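Local coordinates for putative polysaccharide biosynthesis protein with aminopeptidase-like domain (PDB 3K9T) that binds one zinc ion per subunit, probably serves in the biosynthesis of modified polysaccharides and, despite low similarity to aminopeptidases, is not expected to cleave peptides, at residues L184-T188 / G200-I204; G258-R264 / G312-C318; N355-N361 / S399-L405. All blocks are in the same frame, centred on the assembly; numbering follows the deposited sequence.

Contact 1: residues L184-T188 / G200-I204; sequences LTTYT and GVALI
With its OG1 set opposite the backbone N (chi1 -164°), Thr186 directs that hydroxyl onto the start of the segment 200-204, inside helix 194-211, where Thr186 OG1 lies 3.3 Å from Gly200 C. The same rotation places CG2 of Thr186 alongside Val201, 3.8 Å from Val201 CA. Gly200, which carries no CB, lets the hydroxyl come close to its backbone. The polar needs of Thr186 OG1 are met by Ala251 O and Asn197 ND2, so its meeting with Gly200 is one of packing. Val201 sends CG2 to the other end of the strand, 3.7 Å from Tyr187 O, and the side chains of Val201 and Thr188 cross at about a right angle. Ile204, one turn further along, holds CG1 beside its own backbone N (chi1 -72°). From there CG1 reaches Thr186 CB at 4.2 Å, and CD1 continues to Leu184 CB at 4.0 Å. Tyr187 leaves the strand away from the helix segment, and its OH hydrogen-bonds to the zinc ligand Asp196, earlier on the same helix. The short axes of strand and helix run at 149° with 7.9 Å between them, the packing expected inside a beta-alpha-beta unit. Strand 181-187 is bonded between strands 219-225 and 245-250, while helix 12-26 covers the helix through Val201 and Ala202.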
ATOM      1  N   LEU A 184      19.166 -21.625 -14.056  1.00 25.71           N
ATOM      2  CA  LEU A 184      20.174 -20.986 -13.235  1.00 26.41           C
ATOM      3  C   LEU A 184      21.322 -20.692 -14.167  1.00 26.49           C
ATOM      4  O   LEU A 184      21.894 -21.612 -14.722  1.00 27.07           O
ATOM      5  CB  LEU A 184      20.606 -21.916 -12.098  1.00 28.00           C
ATOM      6  CG  LEU A 184      19.454 -22.230 -11.135  1.00 28.98           C
ATOM      7  CD1 LEU A 184      19.826 -23.335 -10.227  1.00 21.19           C
ATOM      8  CD2 LEU A 184      19.117 -20.998 -10.322  1.00 34.81           C
ATOM      9  N   THR A 185      21.655 -19.419 -14.351  1.00 24.71           N
ATOM     10  CA  THR A 185      22.655 -19.040 -15.324  1.00 23.11           C
ATOM     11  C   THR A 185      23.797 -18.310 -14.651  1.00 23.89           C
ATOM     12  O   THR A 185      23.625 -17.701 -13.592  1.00 25.08           O
ATOM     13  CB  THR A 185      22.042 -18.123 -16.418  1.00 24.25           C
ATOM     14  OG1 THR A 185      22.002 -16.754 -15.971  1.00 26.02           O
ATOM     15  CG2 THR A 185      20.644 -18.585 -16.778  1.00 19.60           C
ATOM     16  N   THR A 186      24.970 -18.365 -15.262  1.00 22.15           N
ATOM     17  CA  THR A 186      26.079 -17.553 -14.794  1.00 22.80           C
ATOM     18  C   THR A 186      26.996 -17.260 -15.992  1.00 25.83           C
ATOM     19  O   THR A 186      26.957 -17.991 -16.999  1.00 25.88           O
ATOM     20  CB  THR A 186      26.813 -18.222 -13.624  1.00 22.17           C
ATOM     21  OG1 THR A 186      27.641 -17.252 -12.974  1.00 22.36           O
ATOM     22  CG2 THR A 186      27.653 -19.441 -14.098  1.00 17.53           C
ATOM     23  N   TYR A 187      27.827 -16.216 -15.885  1.00 24.92           N
ATOM     24  CA  TYR A 187      28.635 -15.797 -17.026  1.00 23.58           C
ATOM     25  C   TYR A 187      30.143 -16.103 -16.898  1.00 23.74           C
ATOM     26  O   TYR A 187      30.763 -15.926 -15.853  1.00 21.36           O
ATOM     27  CB  TYR A 187      28.316 -14.333 -17.421  1.00 24.21           C
ATOM     28  CG  TYR A 187      28.457 -13.331 -16.315  1.00 23.79           C
ATOM     29  CD1 TYR A 187      29.681 -12.784 -16.038  1.00 20.07           C
ATOM     30  CD2 TYR A 187      27.368 -12.930 -15.542  1.00 24.46           C
ATOM     31  CE1 TYR A 187      29.851 -11.888 -15.042  1.00 24.76           C
ATOM     32  CE2 TYR A 187      27.530 -11.997 -14.536  1.00 21.02           C
ATOM     33  CZ  TYR A 187      28.780 -11.489 -14.278  1.00 25.53           C
ATOM     34  OH  TYR A 187      29.016 -10.569 -13.260  1.00 25.16           O
ATOM     35  N   THR A 188      30.715 -16.558 -18.012  1.00 24.20           N
ATOM     36  CA  THR A 188      32.057 -17.141 -18.035  1.00 25.09           C
ATOM     37  C   THR A 188      33.154 -16.295 -18.694  1.00 27.36           C
ATOM     38  O   THR A 188      34.283 -16.765 -18.867  1.00 26.13           O
ATOM     39  CB  THR A 188      31.979 -18.446 -18.766  1.00 22.67           C
ATOM     40  OG1 THR A 188      31.287 -18.217 -19.998  1.00 22.23           O
ATOM     41  CG2 THR A 188      31.220 -19.470 -17.905  1.00 16.08           C
ATOM     42  N   GLY A 200      30.099 -16.986  -9.170  1.00 26.63           N
ATOM     43  CA  GLY A 200      28.854 -17.526  -9.743  1.00 27.46           C
ATOM     44  C   GLY A 200      29.094 -18.844 -10.447  1.00 26.92           C
ATOM     45  O   GLY A 200      28.280 -19.786 -10.364  1.00 23.35           O
ATOM     46  N   VAL A 201      30.232 -18.895 -11.149  1.00 28.00           N
ATOM     47  CA  VAL A 201      30.632 -20.070 -11.887  1.00 24.56           C
ATOM     48  C   VAL A 201      30.828 -21.210 -10.901  1.00 24.76           C
ATOM     49  O   VAL A 201      30.246 -22.263 -11.091  1.00 21.85           O
ATOM     50  CB  VAL A 201      31.924 -19.855 -12.732  1.00 22.33           C
ATOM     51  CG1 VAL A 201      32.397 -21.198 -13.324  1.00 16.56           C
ATOM     52  CG2 VAL A 201      31.661 -18.873 -13.811  1.00 13.04           C
ATOM     53  N   ALA A 202      31.613 -20.992  -9.833  1.00 22.25           N
ATOM     54  CA  ALA A 202      31.861 -22.086  -8.872  1.00 18.95           C
ATOM     55  C   ALA A 202      30.602 -22.441  -8.101  1.00 19.48           C
ATOM     56  O   ALA A 202      30.373 -23.628  -7.857  1.00 17.52           O
ATOM     57  CB  ALA A 202      33.016 -21.801  -7.939  1.00 17.27           C
ATOM     58  N   LEU A 203      29.760 -21.450  -7.766  1.00 21.02           N
ATOM     59  CA  LEU A 203      28.529 -21.739  -7.000  1.00 23.32           C
ATOM     60  C   LEU A 203      27.551 -22.622  -7.769  1.00 24.86           C
ATOM     61  O   LEU A 203      27.081 -23.622  -7.267  1.00 27.90           O
ATOM     62  CB  LEU A 203      27.836 -20.450  -6.531  1.00 22.37           C
ATOM     63  CG  LEU A 203      26.418 -20.607  -5.961  1.00 23.97           C
ATOM     64  CD1 LEU A 203      26.563 -21.256  -4.655  1.00 18.97           C
ATOM     65  CD2 LEU A 203      25.631 -19.295  -5.822  1.00 20.63           C
ATOM     66  N   ILE A 204      27.212 -22.203  -8.973  1.00 25.75           N
ATOM     67  CA  ILE A 204      26.254 -22.896  -9.822  1.00 26.66           C
ATOM     68  C   ILE A 204      26.782 -24.319 -10.083  1.00 27.44           C
ATOM     69  O   ILE A 204      26.007 -25.267 -10.096  1.00 26.42           O
ATOM     70  CB  ILE A 204      26.037 -22.027 -11.115  1.00 28.38           C
ATOM     71  CG1 ILE A 204      25.220 -20.784 -10.766  1.00 34.24           C
ATOM     72  CG2 ILE A 204      25.369 -22.691 -12.193  1.00 23.21           C
ATOM     73  CD1 ILE A 204      23.982 -21.075 -10.116  1.00 30.97           C
TER

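Contact 2: residues G258-R264 / G312-C318; sequences GIKNYKR and GSLMRSC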
ATOM      1  N   GLY A 258      30.116  -9.632   2.446  1.00 26.14           N
ATOM      2  CA  GLY A 258      28.933  -8.790   2.665  1.00 23.64           C
ATOM      3  C   GLY A 258      27.589  -9.478   2.773  1.00 24.67           C
ATOM      4  O   GLY A 258      27.487 -10.690   2.665  1.00 26.94           O
ATOM      5  N   ILE A 259      26.537  -8.686   2.950  1.00 26.75           N
ATOM      6  CA  ILE A 259      25.199  -9.230   3.093  1.00 27.79           C
ATOM      7  C   ILE A 259      24.655  -9.687   1.705  1.00 28.32           C
ATOM      8  O   ILE A 259      25.179  -9.287   0.665  1.00 25.20           O
ATOM      9  CB  ILE A 259      24.218  -8.211   3.786  1.00 26.82           C
ATOM     10  CG1 ILE A 259      24.010  -6.963   2.939  1.00 29.21           C
ATOM     11  CG2 ILE A 259      24.699  -7.810   5.224  1.00 22.30           C
ATOM     12  CD1 ILE A 259      22.635  -6.239   3.200  1.00 22.69           C
ATOM     13  N   LYS A 260      23.616 -10.528   1.716  1.00 27.56           N
ATOM     14  CA  LYS A 260      22.937 -10.970   0.484  1.00 26.24           C
ATOM     15  C   LYS A 260      22.066  -9.862  -0.095  1.00 25.24           C
ATOM     16  O   LYS A 260      21.503  -9.038   0.627  1.00 29.00           O
ATOM     17  CB  LYS A 260      22.082 -12.223   0.742  1.00 28.95           C
ATOM     18  CG  LYS A 260      22.906 -13.510   1.109  1.00 30.59           C
ATOM     19  CD  LYS A 260      22.014 -14.683   1.468  1.00 27.21           C
ATOM     20  CE  LYS A 260      21.422 -14.539   2.853  1.00 21.54           C
ATOM     21  NZ  LYS A 260      22.462 -14.589   3.894  1.00 19.81           N
ATOM     22  N   ASN A 261      22.018  -9.827  -1.417  1.00 23.92           N
ATOM     23  CA  ASN A 261      21.220  -8.904  -2.174  1.00 22.24           C
ATOM     24  C   ASN A 261      20.403  -9.651  -3.217  1.00 22.89           C
ATOM     25  O   ASN A 261      20.945 -10.411  -3.999  1.00 24.71           O
ATOM     26  CB  ASN A 261      22.124  -7.925  -2.914  1.00 23.71           C
ATOM     27  CG  ASN A 261      22.656  -6.815  -2.027  1.00 25.13           C
ATOM     28  OD1 ASN A 261      21.999  -5.810  -1.862  1.00 33.59           O
ATOM     29  ND2 ASN A 261      23.861  -6.985  -1.483  1.00 34.54           N
ATOM     30  N   TYR A 262      19.099  -9.405  -3.248  1.00 25.19           N
ATOM     31  CA  TYR A 262      18.225  -9.979  -4.276  1.00 24.15           C
ATOM     32  C   TYR A 262      17.658  -8.936  -5.210  1.00 22.55           C
ATOM     33  O   TYR A 262      16.977  -8.012  -4.777  1.00 23.35           O
ATOM     34  CB  TYR A 262      17.049 -10.728  -3.660  1.00 24.51           C
ATOM     35  CG  TYR A 262      16.144 -11.315  -4.721  1.00 19.62           C
ATOM     36  CD1 TYR A 262      16.618 -12.268  -5.622  1.00 23.86           C
ATOM     37  CD2 TYR A 262      14.823 -10.934  -4.820  1.00 17.58           C
ATOM     38  CE1 TYR A 262      15.788 -12.836  -6.602  1.00 19.98           C
ATOM     39  CE2 TYR A 262      13.975 -11.495  -5.803  1.00 25.59           C
ATOM     40  CZ  TYR A 262      14.461 -12.442  -6.685  1.00 20.22           C
ATOM     41  OH  TYR A 262      13.615 -12.972  -7.647  1.00 28.65           O
ATOM     42  N   LYS A 263      17.932  -9.094  -6.497  1.00 23.65           N
ATOM     43  CA  LYS A 263      17.306  -8.271  -7.532  1.00 22.24           C
ATOM     44  C   LYS A 263      16.087  -9.033  -8.035  1.00 23.34           C
ATOM     45  O   LYS A 263      16.177 -10.177  -8.481  1.00 22.83           O
ATOM     46  CB  LYS A 263      18.276  -7.974  -8.676  1.00 20.36           C
ATOM     47  CG  LYS A 263      17.693  -7.224  -9.867  1.00 22.56           C
ATOM     48  CD  LYS A 263      18.801  -6.922 -10.887  1.00 20.57           C
ATOM     49  CE  LYS A 263      18.281  -6.254 -12.162  1.00 22.25           C
ATOM     50  NZ  LYS A 263      19.406  -5.821 -13.048  1.00 22.18           N
ATOM     51  N   ARG A 264      14.940  -8.391  -7.957  1.00 23.48           N
ATOM     52  CA  ARG A 264      13.731  -9.002  -8.428  1.00 25.93           C
ATOM     53  C   ARG A 264      13.611  -9.123  -9.937  1.00 23.43           C
ATOM     54  O   ARG A 264      14.220  -8.379 -10.701  1.00 23.27           O
ATOM     55  CB  ARG A 264      12.556  -8.176  -7.965  1.00 28.09           C
ATOM     56  CG  ARG A 264      12.379  -8.200  -6.502  1.00 33.40           C
ATOM     57  CD  ARG A 264      11.290  -7.288  -6.205  1.00 32.25           C
ATOM     58  NE  ARG A 264      10.814  -7.489  -4.864  1.00 36.66           N
ATOM     59  CZ  ARG A 264      10.375  -6.511  -4.089  1.00 36.55           C
ATOM     60  NH1 ARG A 264      10.390  -5.253  -4.504  1.00 44.41           N
ATOM     61  NH2 ARG A 264       9.940  -6.793  -2.881  1.00 37.93           N
ATOM     62  N   GLY A 312      15.325 -13.501 -11.611  1.00 23.53           N
ATOM     63  CA  GLY A 312      15.981 -12.551 -10.703  1.00 25.12           C
ATOM     64  C   GLY A 312      17.459 -12.869 -10.561  1.00 23.98           C
ATOM     65  O   GLY A 312      18.006 -13.612 -11.354  1.00 23.43           O
ATOM     66  N   SER A 313      18.096 -12.300  -9.531  1.00 26.26           N
ATOM     67  CA  SER A 313      19.529 -12.424  -9.328  1.00 23.64           C
ATOM     68  C   SER A 313      19.803 -12.355  -7.848  1.00 24.92           C
ATOM     69  O   SER A 313      19.477 -11.370  -7.187  1.00 25.06           O
ATOM     70  CB  SER A 313      20.266 -11.334 -10.092  1.00 25.41           C
ATOM     71  OG  SER A 313      21.679 -11.511 -10.075  1.00 17.33           O
ATOM     72  N   LEU A 314      20.350 -13.441  -7.314  1.00 25.55           N
ATOM     73  CA  LEU A 314      20.645 -13.549  -5.891  1.00 25.23           C
ATOM     74  C   LEU A 314      22.167 -13.497  -5.742  1.00 25.89           C
ATOM     75  O   LEU A 314      22.899 -14.386  -6.217  1.00 26.42           O
ATOM     76  CB  LEU A 314      20.022 -14.815  -5.297  1.00 22.39           C
ATOM     77  CG  LEU A 314      20.362 -15.063  -3.829  1.00 21.52           C
ATOM     78  CD1 LEU A 314      19.938 -13.888  -2.952  1.00 18.22           C
ATOM     79  CD2 LEU A 314      19.726 -16.342  -3.359  1.00 24.60           C
HETATM   80  N   MSE A 315      22.614 -12.432  -5.080  1.00 24.72           N
HETATM   81  CA  MSE A 315      23.997 -12.052  -5.016  1.00 25.08           C
HETATM   82  C   MSE A 315      24.403 -11.827  -3.584  1.00 23.80           C
HETATM   83  O   MSE A 315      23.586 -11.952  -2.695  1.00 23.91           O
HETATM   84  CB  MSE A 315      24.145 -10.717  -5.749  1.00 27.16           C
HETATM   85  CG  MSE A 315      23.841 -10.800  -7.233  1.00 30.52           C
HETATM   86 SE   MSE A 315      23.932  -9.132  -8.165  0.75 18.34          SE
HETATM   87  CE  MSE A 315      22.244  -8.574  -7.464  1.00 29.90           C
ATOM     88  N   ARG A 316      25.676 -11.526  -3.373  1.00 23.63           N
ATOM     89  CA  ARG A 316      26.114 -10.942  -2.107  1.00 24.96           C
ATOM     90  C   ARG A 316      26.328  -9.461  -2.434  1.00 24.48           C
ATOM     91  O   ARG A 316      25.357  -8.801  -2.767  1.00 24.24           O
ATOM     92  CB  ARG A 316      27.340 -11.646  -1.495  1.00 24.95           C
ATOM     93  CG  ARG A 316      27.090 -13.098  -1.124  1.00 27.44           C
ATOM     94  CD  ARG A 316      28.090 -13.657  -0.112  1.00 21.05           C
ATOM     95  NE  ARG A 316      27.615 -13.322   1.212  1.00 24.70           N
ATOM     96  CZ  ARG A 316      26.694 -13.989   1.889  1.00 27.59           C
ATOM     97  NH1 ARG A 316      26.167 -15.114   1.417  1.00 29.07           N
ATOM     98  NH2 ARG A 316      26.294 -13.517   3.065  1.00 33.99           N
ATOM     99  N   SER A 317      27.555  -8.940  -2.374  1.00 25.23           N
ATOM    100  CA  SER A 317      27.786  -7.547  -2.721  1.00 27.20           C
ATOM    101  C   SER A 317      27.678  -7.468  -4.230  1.00 31.74           C
ATOM    102  O   SER A 317      28.491  -7.979  -4.994  1.00 32.67           O
ATOM    103  CB  SER A 317      29.127  -6.997  -2.209  1.00 26.20           C
ATOM    104  OG  SER A 317      29.219  -7.150  -0.785  1.00 18.95           O
ATOM    105  N   CYS A 318      26.608  -6.831  -4.644  1.00 35.20           N
ATOM    106  CA  CYS A 318      26.303  -6.648  -6.025  1.00 36.51           C
ATOM    107  C   CYS A 318      27.412  -5.901  -6.817  1.00 33.75           C
ATOM    108  O   CYS A 318      28.133  -5.082  -6.265  1.00 30.03           O
ATOM    109  CB  CYS A 318      24.952  -5.908  -6.072  1.00 37.59           C
ATOM    110  SG  CYS A 318      24.464  -5.524  -7.725  1.00 59.12           S
TER
HETATM  111  O   HOH W   1      26.596  -6.937   0.162  1.00 25.05           O
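Strands 260-263 and 312-315 run antiparallel at 174°, with Asn261-Met315 and Lys263-Ser313 as hydrogen-bonded pairs flanking the non-hydrogen-bonded pair Tyr262-Leu314. At the end of the ladder the Asn261 side chain adds a bond, its ND2 to Arg316 O at 2.7 Å, approaching from above the carbonyl plane. Arg316 in turn grips Gly258 O side-on, NE at 3.0 Å and NH2 at 3.1 Å from that one oxygen, a fork that restricts rotation of the guanidinium. The arginine chain bends at chi3 (86°), which brings the flat group under Lys260 CG, lying over one face at 3.6 Å from Arg316 NH1. Both cations form salt bridges to Asp341, which probably balances the two charges, and Ser342 is a further partner of Arg316. Tyr262 brings ring atom CD1 to 3.4 Å from Ser313 O and its ring edge near Leu314 CA; its OH bonds to Asp273. A water donates to both Ile259 O and Ser317 OG, bridging the two chains just past the paired residues. Strand 311-315 also pairs with 245-250 and strand 260-263 with 287-290, while helix 271-282 packs on Tyr262 and helix 336-355 on Leu314.

Contact 3: residues N355-N361 / S399-L405; sequences NNRTYLN and SDGKNSL
Leu405 turns its side chain in toward residues 355-361, and each carbon finds its own neighbours. CB lies about equally far from Asn356 OD1 and Arg357 O. CG sits 3.6 Å from Arg357 O, the carbonyl that also accepts the Leu405 backbone N at 3.0 Å. Of the branches, CD1 meets Asn355 O at 3.5 Å, whereas CD2 comes up to the edge of the Tyr359 ring, 3.9 Å from Tyr359 CD2 and near the ring plane. Ala423 of helix 416-428 touches both side chains.

This is the permutated winged helix-turn-helix domain, where the chain leaving helix 389-398 at Ser399 turns a corner at Gly401 and Lys402 and enters helix 405-412. Ser404 is the N-cap of that helix: OG, held between its backbone N and carbonyl carbon (chi1 67°), receives Asp407 N, while Asn356 OD1 takes Leu406 N. Water 2 links the two side chains, accepting from Asn356 ND2, which also bonds to Glu271, and lying 2.7 Å from Ser404 OG. The corner carries an Asx turn, with Asp400 OD1 accepting Lys402 N.

At the far end Asn361 N donates to Ser399 O in a nearly straight bond (175° at the hydrogen). Between the two ends direct bonding is sparse, a weak Gly401 N to Tyr359 O bond, and two waters bridge the chains. One donates to both Tyr359 O and Asn403 O and accepts from Gly401 N; another accepts from Tyr359 N and donates to Asn403 O and Ser399 OG, which also bonds to Val395 O. Thr358 fills in beside them, its CG2 packed 3.4 Å from Gly401 O. On the other side of strand 358-361 runs strand 432-434, and Asn361 packs on Pro305 of a second subunit.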
ATOM      1  N   ASN A 355       9.037 -27.807  -2.762  1.00 34.08           N
ATOM      2  CA  ASN A 355       7.997 -28.140  -1.783  1.00 24.13           C
ATOM      3  C   ASN A 355       6.827 -27.165  -1.650  1.00 25.45           C
ATOM      4  O   ASN A 355       6.047 -27.286  -0.705  1.00 27.00           O
ATOM      5  CB  ASN A 355       8.631 -28.346  -0.395  1.00 31.98           C
ATOM      6  CG  ASN A 355       9.540 -29.558  -0.345  1.00 32.30           C
ATOM      7  OD1 ASN A 355       9.105 -30.667  -0.619  1.00 35.78           O
ATOM      8  ND2 ASN A 355      10.817 -29.347   0.013  1.00 38.90           N
ATOM      9  N   ASN A 356       6.699 -26.214  -2.573  1.00 23.38           N
ATOM     10  CA  ASN A 356       5.603 -25.241  -2.543  1.00 29.13           C
ATOM     11  C   ASN A 356       4.326 -25.840  -3.113  1.00 20.92           C
ATOM     12  O   ASN A 356       3.848 -25.412  -4.157  1.00 25.58           O
ATOM     13  CB  ASN A 356       5.951 -23.957  -3.332  1.00 20.39           C
ATOM     14  CG  ASN A 356       4.914 -22.842  -3.137  1.00 23.13           C
ATOM     15  OD1 ASN A 356       4.251 -22.801  -2.113  1.00 27.46           O
ATOM     16  ND2 ASN A 356       4.788 -21.933  -4.110  1.00 23.17           N
ATOM     17  N   ARG A 357       3.728 -26.776  -2.393  1.00 37.90           N
ATOM     18  CA  ARG A 357       2.524 -27.438  -2.886  1.00 20.87           C
ATOM     19  C   ARG A 357       1.218 -26.679  -2.580  1.00 26.03           C
ATOM     20  O   ARG A 357       1.231 -25.668  -1.886  1.00 17.71           O
ATOM     21  CB  ARG A 357       2.506 -28.866  -2.389  1.00 40.49           C
ATOM     22  CG  ARG A 357       3.613 -29.661  -3.015  1.00 48.72           C
ATOM     23  CD  ARG A 357       3.805 -31.026  -2.382  1.00 83.28           C
ATOM     24  NE  ARG A 357       5.133 -31.472  -2.765  1.00 77.74           N
ATOM     25  CZ  ARG A 357       5.450 -31.926  -3.975  1.00134.69           C
ATOM     26  NH1 ARG A 357       4.532 -32.054  -4.937  1.00 70.37           N
ATOM     27  NH2 ARG A 357       6.703 -32.274  -4.221  1.00 73.99           N
ATOM     28  N   THR A 358       0.115 -27.124  -3.194  1.00 20.00           N
ATOM     29  CA  THR A 358      -1.214 -26.623  -2.859  1.00 23.48           C
ATOM     30  C   THR A 358      -2.057 -27.801  -2.431  1.00 21.52           C
ATOM     31  O   THR A 358      -2.005 -28.842  -3.046  1.00 24.29           O
ATOM     32  CB  THR A 358      -1.869 -25.863  -3.985  1.00 24.79           C
ATOM     33  OG1 THR A 358      -1.090 -24.695  -4.248  1.00 24.47           O
ATOM     34  CG2 THR A 358      -3.264 -25.431  -3.580  1.00 16.22           C
ATOM     35  N   TYR A 359      -2.780 -27.633  -1.327  1.00 26.92           N
ATOM     36  CA  TYR A 359      -3.572 -28.700  -0.744  1.00 25.04           C
ATOM     37  C   TYR A 359      -5.022 -28.291  -0.528  1.00 18.58           C
ATOM     38  O   TYR A 359      -5.379 -27.111  -0.518  1.00 23.77           O
ATOM     39  CB  TYR A 359      -3.023 -29.108   0.626  1.00 17.51           C
ATOM     40  CG  TYR A 359      -1.636 -29.722   0.680  1.00 14.88           C
ATOM     41  CD1 TYR A 359      -1.454 -31.101   0.573  1.00 38.89           C
ATOM     42  CD2 TYR A 359      -0.515 -28.940   0.951  1.00 37.90           C
ATOM     43  CE1 TYR A 359      -0.177 -31.676   0.684  1.00 34.04           C
ATOM     44  CE2 TYR A 359       0.764 -29.506   1.064  1.00 28.20           C
ATOM     45  CZ  TYR A 359       0.923 -30.867   0.925  1.00 43.26           C
ATOM     46  OH  TYR A 359       2.183 -31.408   1.027  1.00 37.02           O
ATOM     47  N   LEU A 360      -5.856 -29.300  -0.354  1.00 33.33           N
ATOM     48  CA  LEU A 360      -7.252 -29.113  -0.019  1.00 16.11           C
ATOM     49  C   LEU A 360      -7.476 -29.778   1.338  1.00 38.89           C
ATOM     50  O   LEU A 360      -7.141 -30.937   1.536  1.00 26.96           O
ATOM     51  CB  LEU A 360      -8.132 -29.762  -1.064  1.00 27.55           C
ATOM     52  CG  LEU A 360      -9.615 -29.517  -0.915  1.00 21.81           C
ATOM     53  CD1 LEU A 360      -9.896 -28.060  -1.219  1.00 15.35           C
ATOM     54  CD2 LEU A 360     -10.334 -30.436  -1.865  1.00 10.36           C
ATOM     55  N   ASN A 361      -7.999 -29.011   2.282  1.00 32.17           N
ATOM     56  CA  ASN A 361      -8.431 -29.524   3.580  1.00 21.28           C
ATOM     57  C   ASN A 361      -9.597 -30.489   3.357  1.00 11.92           C
ATOM     58  O   ASN A 361     -10.642 -30.082   2.835  1.00 21.10           O
ATOM     59  CB  ASN A 361      -8.848 -28.323   4.456  1.00 21.68           C
ATOM     60  CG  ASN A 361      -9.210 -28.686   5.877  1.00 11.95           C
ATOM     61  OD1 ASN A 361      -9.487 -29.832   6.191  1.00 19.04           O
ATOM     62  ND2 ASN A 361      -9.275 -27.677   6.739  1.00 21.98           N
ATOM     63  N   SER A 399      -6.194 -23.920   3.403  1.00 24.53           N
ATOM     64  CA  SER A 399      -6.146 -24.868   2.297  1.00 16.59           C
ATOM     65  C   SER A 399      -7.521 -25.080   1.660  1.00 22.38           C
ATOM     66  O   SER A 399      -8.177 -26.120   1.833  1.00 12.45           O
ATOM     67  CB  SER A 399      -5.500 -26.182   2.727  1.00 19.24           C
ATOM     68  OG  SER A 399      -4.125 -25.973   2.968  1.00 22.93           O
ATOM     69  N   ASP A 400      -7.964 -24.079   0.911  1.00 22.19           N
ATOM     70  CA  ASP A 400      -9.246 -24.182   0.185  1.00 24.35           C
ATOM     71  C   ASP A 400      -9.067 -24.627  -1.257  1.00 20.74           C
ATOM     72  O   ASP A 400     -10.019 -24.647  -2.014  1.00 41.47           O
ATOM     73  CB  ASP A 400     -10.002 -22.848   0.219  1.00 25.29           C
ATOM     74  CG  ASP A 400      -9.167 -21.663  -0.248  1.00 24.33           C
ATOM     75  OD1 ASP A 400      -8.001 -21.846  -0.684  1.00 18.34           O
ATOM     76  OD2 ASP A 400      -9.708 -20.537  -0.160  1.00 33.89           O
ATOM     77  N   GLY A 401      -7.827 -24.948  -1.627  1.00 22.49           N
ATOM     78  CA  GLY A 401      -7.487 -25.316  -2.976  1.00 19.70           C
ATOM     79  C   GLY A 401      -6.836 -24.179  -3.742  1.00 13.44           C
ATOM     80  O   GLY A 401      -6.253 -24.405  -4.777  1.00 36.48           O
ATOM     81  N   LYS A 402      -6.917 -22.967  -3.222  1.00 43.14           N
ATOM     82  CA  LYS A 402      -6.362 -21.817  -3.903  1.00 26.05           C
ATOM     83  C   LYS A 402      -5.053 -21.319  -3.291  1.00 21.46           C
ATOM     84  O   LYS A 402      -4.313 -20.625  -3.940  1.00 39.65           O
ATOM     85  CB  LYS A 402      -7.420 -20.707  -3.935  1.00 25.81           C
ATOM     86  CG  LYS A 402      -8.578 -21.039  -4.907  1.00 46.87           C
ATOM     87  CD  LYS A 402      -9.738 -20.015  -4.845  1.00 66.04           C
ATOM     88  CE  LYS A 402     -11.004 -20.596  -4.212  1.00 69.16           C
ATOM     89  NZ  LYS A 402     -11.842 -19.569  -3.530  1.00 50.19           N
ATOM     90  N   ASN A 403      -4.769 -21.667  -2.042  1.00 39.44           N
ATOM     91  CA  ASN A 403      -3.559 -21.193  -1.387  1.00 19.97           C
ATOM     92  C   ASN A 403      -2.405 -22.197  -1.343  1.00 21.67           C
ATOM     93  O   ASN A 403      -2.571 -23.318  -0.898  1.00 17.92           O
ATOM     94  CB  ASN A 403      -3.872 -20.777   0.032  1.00 41.92           C
ATOM     95  CG  ASN A 403      -4.848 -19.637   0.096  1.00 34.70           C
ATOM     96  OD1 ASN A 403      -4.554 -18.485  -0.257  1.00 32.73           O
ATOM     97  ND2 ASN A 403      -6.016 -19.944   0.571  1.00 29.73           N
ATOM     98  N   SER A 404      -1.231 -21.742  -1.775  1.00 15.92           N
ATOM     99  CA  SER A 404       0.010 -22.518  -1.759  1.00 23.34           C
ATOM    100  C   SER A 404       0.578 -22.431  -0.354  1.00 27.41           C
ATOM    101  O   SER A 404       0.173 -21.588   0.433  1.00 27.45           O
ATOM    102  CB  SER A 404       1.032 -21.923  -2.757  1.00 20.94           C
ATOM    103  OG  SER A 404       1.500 -20.606  -2.368  1.00 21.71           O
ATOM    104  N   LEU A 405       1.524 -23.291  -0.038  1.00 23.95           N
ATOM    105  CA  LEU A 405       2.188 -23.224   1.255  1.00 15.62           C
ATOM    106  C   LEU A 405       2.935 -21.883   1.445  1.00 21.09           C
ATOM    107  O   LEU A 405       3.037 -21.374   2.570  1.00 27.28           O
ATOM    108  CB  LEU A 405       3.168 -24.399   1.421  1.00 18.90           C
ATOM    109  CG  LEU A 405       2.618 -25.814   1.454  1.00 19.29           C
ATOM    110  CD1 LEU A 405       3.726 -26.755   1.865  1.00  9.98           C
ATOM    111  CD2 LEU A 405       1.459 -25.916   2.436  1.00 18.08           C
TER
HETATM  112  O   HOH W   2       2.690 -19.609  -4.562  1.00 16.37           O
HETATM  113  O   HOH W   3      -5.057 -24.478  -0.852  1.00 13.01           O
HETATM  114  O   HOH W   4      -2.379 -25.584   0.667  1.00 17.03           O

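Contacts 1 and 2 share the large mixed sheet of the aminopeptidase-like part, their centres about 14 Å apart, yet they hold it in different ways. Contact 1 is wholly buried and joins a strand to its covering helix through packing alone, with no hydrogen bond across it and zinc close by. Contact 2 joins two neighbouring strands, so backbone bonds dominate; it adds buried charged side chains with acidic partners, and a water where its edge is partly exposed. Contact 3 belongs to the winged helix-turn-helix, about 33 Å from contact 1 and 29 Å from contact 2 between centres. Partly exposed and away from the metal, it relies on few direct backbone bonds and on bridging waters.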